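Local coordinates for protein 2-dehydropantoate 2-reductase (Geobacter metallireducens, PDB 3HN2) that probably catalyses the NADPH-dependent reduction of ketopantoate to pantoic acid in the pathway that makes pantothenate, at residues Arg158-Glu161 and Phe166-Ala169. Residues are numbered along the deposited sequence; the frame is centred on the assembly and turned at random.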
loop_
_atom_site.group_PDB
_atom_site.type_symbol
_atom_site.label_atom_id
_atom_site.label_comp_id
_atom_site.label_asym_id
_atom_site.label_seq_id
_atom_site.Cartn_x
_atom_site.Cartn_y
_atom_site.Cartn_z
ATOM N N ARG A 158 13.056 -11.771 -26.452
ATOM C CA ARG A 158 13.945 -11.904 -25.292
ATOM C C ARG A 158 13.324 -11.407 -23.977
ATOM O O ARG A 158 13.354 -12.114 -22.970
ATOM C CB ARG A 158 15.286 -11.206 -25.586
ATOM C CG ARG A 158 15.974 -10.526 -24.402
ATOM C CD ARG A 158 17.297 -9.920 -24.825
ATOM N NE ARG A 158 17.655 -8.725 -24.059
ATOM C CZ ARG A 158 18.904 -8.292 -23.905
ATOM N NH1 ARG A 158 19.164 -7.199 -23.204
ATOM N NH2 ARG A 158 19.908 -8.964 -24.447
ATOM N N ILE A 159 12.736 -10.214 -24.007
ATOM C CA ILE A 159 12.172 -9.592 -22.816
ATOM C C ILE A 159 10.795 -10.181 -22.482
ATOM O O ILE A 159 10.448 -10.337 -21.309
ATOM C CB ILE A 159 12.142 -8.039 -22.955
ATOM C CG1 ILE A 159 13.564 -7.495 -23.108
ATOM C CG2 ILE A 159 11.477 -7.361 -21.758
ATOM C CD1 ILE A 159 14.516 -7.925 -22.000
ATOM N N GLU A 160 10.031 -10.530 -23.515
ATOM C CA GLU A 160 8.715 -11.138 -23.318
ATOM C C GLU A 160 8.798 -12.602 -22.904
ATOM O O GLU A 160 7.941 -13.067 -22.160
ATOM C CB GLU A 160 7.819 -10.970 -24.551
ATOM C CG GLU A 160 7.383 -9.526 -24.840
ATOM C CD GLU A 160 6.448 -8.932 -23.779
ATOM O OE1 GLU A 160 5.699 -9.689 -23.122
ATOM O OE2 GLU A 160 6.456 -7.692 -23.613
ATOM N N GLU A 161 9.820 -13.319 -23.384
ATOM C CA GLU A 161 10.074 -14.707 -22.966
ATOM C C GLU A 161 10.429 -14.798 -21.487
ATOM O O GLU A 161 10.020 -15.739 -20.812
ATOM C CB GLU A 161 11.184 -15.362 -23.799
ATOM C CG GLU A 161 10.724 -15.961 -25.130
ATOM C CD GLU A 161 11.882 -16.343 -26.059
ATOM O OE1 GLU A 161 13.050 -15.992 -25.773
ATOM O OE2 GLU A 161 11.618 -17.001 -27.090
ATOM N N PHE A 166 8.468 -15.582 -15.777
ATOM C CA PHE A 166 8.102 -15.131 -14.425
ATOM C C PHE A 166 6.614 -15.262 -14.121
ATOM O O PHE A 166 6.252 -15.714 -13.042
ATOM C CB PHE A 166 8.555 -13.698 -14.161
ATOM C CG PHE A 166 9.994 -13.579 -13.756
ATOM C CD1 PHE A 166 10.413 -14.010 -12.502
ATOM C CD2 PHE A 166 10.926 -13.021 -14.621
ATOM C CE1 PHE A 166 11.742 -13.897 -12.118
ATOM C CE2 PHE A 166 12.255 -12.901 -14.246
ATOM C CZ PHE A 166 12.665 -13.338 -12.990
ATOM N N ARG A 167 5.767 -14.865 -15.074
ATOM C CA ARG A 167 4.305 -14.945 -14.928
ATOM C C ARG A 167 3.799 -16.377 -14.772
ATOM O O ARG A 167 2.843 -16.621 -14.034
ATOM C CB ARG A 167 3.591 -14.249 -16.089
ATOM C CG ARG A 167 3.619 -12.720 -16.022
ATOM C CD ARG A 167 2.698 -12.078 -17.064
ATOM N NE ARG A 167 3.125 -12.357 -18.439
ATOM C CZ ARG A 167 3.756 -11.495 -19.236
ATOM N NH1 ARG A 167 4.098 -11.861 -20.467
ATOM N NH2 ARG A 167 4.047 -10.270 -18.818
ATOM N N GLN A 168 4.457 -17.313 -15.461
ATOM C CA GLN A 168 4.223 -18.753 -15.301
ATOM C C GLN A 168 4.525 -19.237 -13.884
ATOM O O GLN A 168 3.900 -20.180 -13.395
ATOM C CB GLN A 168 5.086 -19.540 -16.287
ATOM C CG GLN A 168 4.509 -19.649 -17.691
ATOM C CD GLN A 168 3.442 -20.719 -17.803
ATOM O OE1 GLN A 168 3.645 -21.862 -17.386
ATOM N NE2 GLN A 168 2.297 -20.356 -18.372
ATOM N N ALA A 169 5.488 -18.581 -13.240
ATOM C CA ALA A 169 5.928 -18.933 -11.897
ATOM C C ALA A 169 5.105 -18.230 -10.822
ATOM O O ALA A 169 5.331 -18.440 -9.635
ATOM C CB ALA A 169 7.410 -18.616 -11.732
#
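With CG of E160 anti to its carbonyl carbon, the bend at chi2 (-67°) then turns the carboxylate toward R167, although the CB of E160 itself points away from that residue. R167 starts in the same way, its CG opposite the carbonyl carbon, and then bends at chi3 (-64°), which turns the guanidinium back along the helix to meet the acid. OE1 of E160 ends 3.8 Å from NH1 of R167, a long salt bridge with no hydrogen bond across the pair. OE1 approaches the edge of the guanidinium, near its plane, and the two flat groups are tilted 26° from each other. This edge approach lies on the side where the N-H groups point, but at such a separation the contact is best read as electrostatic and probably weak, and the two segments bury just 67 Å² in total. Both residues belong to helix 157-168, seven positions apart, so the bridge spans about two turns along one side of a single helix and joins no separate elements. R167 has a firmer partner in the O atom of C173, which accepts a hydrogen bond from NH2; this probably does more than the carboxylate to fix the guanidinium. The helix is the crossover of a beta-alpha-beta unit in the sheet of the Rossmann-type domain: I159 and F166 pack toward strands 142-150 and 173-175, while the E160–R167 pair lies at the surface, with E160 also touching T175 and R167 linked to C173, both on strand 173-175.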